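Local coordinates for HmuY protein (Prevotella intermedia, PDB 6R2H) that probably binds heme as a secreted or surface-anchored hemophore-like protein of the HmuY family, serving heme acquisition by the bacterium, at residues F156-K161 with A166-K171. Sequence-based numbering, arbitrary orientation.
Sequences FAVKFK and ALIKFK
The carbonyl O of Phe156 is met twice by the strand 166-171: Ile168 N donates a hydrogen bond of 2.9 Å to it, and Leu167 CA makes a CA-H...O contact at 3.3 Å. Phe156 returns a nearly straight bond, its N lying 2.7 Å from Ile168 O with 166° at the hydrogen. Two residues along, Val158 and Ala166 likewise exchange a pair of backbone N-H...O bonds. Between these hydrogen-bonded pairs, Ala157 and Leu167 form a non-hydrogen-bonded pair, Ala157 CB resting 4.1 Å from Leu167 CD2 on the sheet face opposite Phe156. The two strands are the arms of an antiparallel beta hairpin within the large sheet of this HmuY-family protein; backbone bonds tie Ala157 to Leu86 on one flank and Leu167 to Lys188 on the other. On the face that carries Phe156, Val158 and Ile168, an offset edge-to-face aromatic pair joins the strands. Phe170 turns its CD2-CE2 edge toward the face of Phe156, the rings at 82° and their centroids 5.5 Å apart. The closest atoms are Phe156 CD1 and Phe170 CE2, at 3.7 Å. Ile168 CG2 packs over one face of the Phe170 ring near its rim, while the other branch of Ile168, with CG1 anti to the carbonyl carbon (chi1 -56°), carries CD1 across to Val158 CG2 at 3.7 Å. Phe170 also meets the rings of Trp139 and of Phe185 on strand 181-190, and Val85 of strand 83-87 packs against Phe156 and Val158.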
# COMPACT_ATOMS: atom_id res chain seq x y z
N PHE A 156 -11.17 -3.52 -6.58
CA PHE A 156 -11.23 -2.37 -5.69
C PHE A 156 -11.62 -1.14 -6.51
O PHE A 156 -11.05 -0.89 -7.56
CB PHE A 156 -9.88 -2.15 -5.01
CG PHE A 156 -9.52 -3.20 -4.00
CD1 PHE A 156 -9.00 -4.43 -4.39
CD2 PHE A 156 -9.72 -2.97 -2.64
CE1 PHE A 156 -8.69 -5.40 -3.45
CE2 PHE A 156 -9.41 -3.94 -1.70
CZ PHE A 156 -8.90 -5.15 -2.11
N ALA A 157 -12.58 -0.37 -5.99
CA ALA A 157 -12.98 0.90 -6.58
C ALA A 157 -12.33 2.04 -5.80
O ALA A 157 -12.33 2.01 -4.58
CB ALA A 157 -14.49 1.02 -6.53
N VAL A 158 -11.77 3.02 -6.53
CA VAL A 158 -11.05 4.16 -5.95
C VAL A 158 -11.55 5.46 -6.59
O VAL A 158 -11.47 5.61 -7.82
CB VAL A 158 -9.52 4.04 -6.11
CG1 VAL A 158 -8.78 4.88 -5.08
CG2 VAL A 158 -9.05 2.60 -6.03
N LYS A 159 -12.05 6.38 -5.74
CA LYS A 159 -12.48 7.73 -6.10
C LYS A 159 -11.42 8.71 -5.58
O LYS A 159 -11.07 8.66 -4.40
CB LYS A 159 -13.67 8.16 -5.23
CG LYS A 159 -15.08 7.75 -5.60
CD LYS A 159 -15.98 7.79 -4.35
CE LYS A 159 -17.47 7.91 -4.59
NZ LYS A 159 -17.90 9.33 -4.63
N PHE A 160 -10.97 9.63 -6.45
CA PHE A 160 -10.01 10.64 -6.03
C PHE A 160 -10.67 12.02 -5.99
O PHE A 160 -11.54 12.33 -6.81
CB PHE A 160 -8.78 10.64 -6.94
CG PHE A 160 -8.05 9.32 -7.01
CD1 PHE A 160 -7.18 8.93 -6.00
CD2 PHE A 160 -8.24 8.46 -8.09
CE1 PHE A 160 -6.53 7.70 -6.08
CE2 PHE A 160 -7.59 7.24 -8.16
CZ PHE A 160 -6.73 6.87 -7.16
N LYS A 161 -10.22 12.85 -5.04
CA LYS A 161 -10.69 14.21 -4.82
C LYS A 161 -10.63 15.03 -6.12
O LYS A 161 -11.41 15.97 -6.29
CB LYS A 161 -9.84 14.89 -3.73
CG LYS A 161 -10.34 16.24 -3.24
CD LYS A 161 -9.25 17.14 -2.68
CE LYS A 161 -8.37 17.78 -3.76
NZ LYS A 161 -7.19 18.47 -3.19
N ALA A 166 -10.54 4.77 -10.40
CA ALA A 166 -9.93 3.56 -10.93
C ALA A 166 -10.61 2.29 -10.40
O ALA A 166 -11.18 2.27 -9.31
CB ALA A 166 -8.46 3.55 -10.63
N LEU A 167 -10.50 1.23 -11.20
CA LEU A 167 -10.97 -0.09 -10.81
C LEU A 167 -9.79 -1.05 -10.94
O LEU A 167 -9.23 -1.22 -12.02
CB LEU A 167 -12.10 -0.50 -11.76
CG LEU A 167 -13.35 0.38 -11.78
CD1 LEU A 167 -14.16 0.09 -13.02
CD2 LEU A 167 -14.19 0.15 -10.52
N ILE A 168 -9.40 -1.67 -9.81
CA ILE A 168 -8.13 -2.37 -9.70
C ILE A 168 -8.39 -3.81 -9.26
O ILE A 168 -9.12 -4.04 -8.30
CB ILE A 168 -7.19 -1.64 -8.71
CG1 ILE A 168 -6.97 -0.17 -9.08
CG2 ILE A 168 -5.87 -2.37 -8.49
CD1 ILE A 168 -6.46 0.68 -7.93
N LYS A 169 -7.76 -4.77 -9.94
CA LYS A 169 -7.78 -6.15 -9.50
C LYS A 169 -6.34 -6.63 -9.34
O LYS A 169 -5.58 -6.59 -10.30
CB LYS A 169 -8.58 -7.00 -10.49
CG LYS A 169 -8.55 -8.51 -10.28
CD LYS A 169 -9.26 -9.24 -11.39
CE LYS A 169 -9.22 -10.75 -11.24
NZ LYS A 169 -9.90 -11.16 -10.00
N PHE A 170 -5.98 -7.07 -8.13
CA PHE A 170 -4.63 -7.48 -7.80
C PHE A 170 -4.35 -8.88 -8.34
O PHE A 170 -5.21 -9.75 -8.32
CB PHE A 170 -4.37 -7.30 -6.30
CG PHE A 170 -4.31 -5.85 -5.89
CD1 PHE A 170 -3.12 -5.14 -5.94
CD2 PHE A 170 -5.47 -5.18 -5.50
CE1 PHE A 170 -3.07 -3.80 -5.57
CE2 PHE A 170 -5.42 -3.83 -5.14
CZ PHE A 170 -4.22 -3.15 -5.19
N LYS A 171 -3.12 -9.09 -8.82
CA LYS A 171 -2.68 -10.37 -9.36
C LYS A 171 -1.72 -11.10 -8.41
O LYS A 171 -2.01 -12.22 -8.03
CB LYS A 171 -2.08 -10.23 -10.77
CG LYS A 171 -2.93 -9.49 -11.80
CD LYS A 171 -3.96 -10.34 -12.52
CE LYS A 171 -5.24 -10.56 -11.73
NZ LYS A 171 -5.90 -11.85 -12.03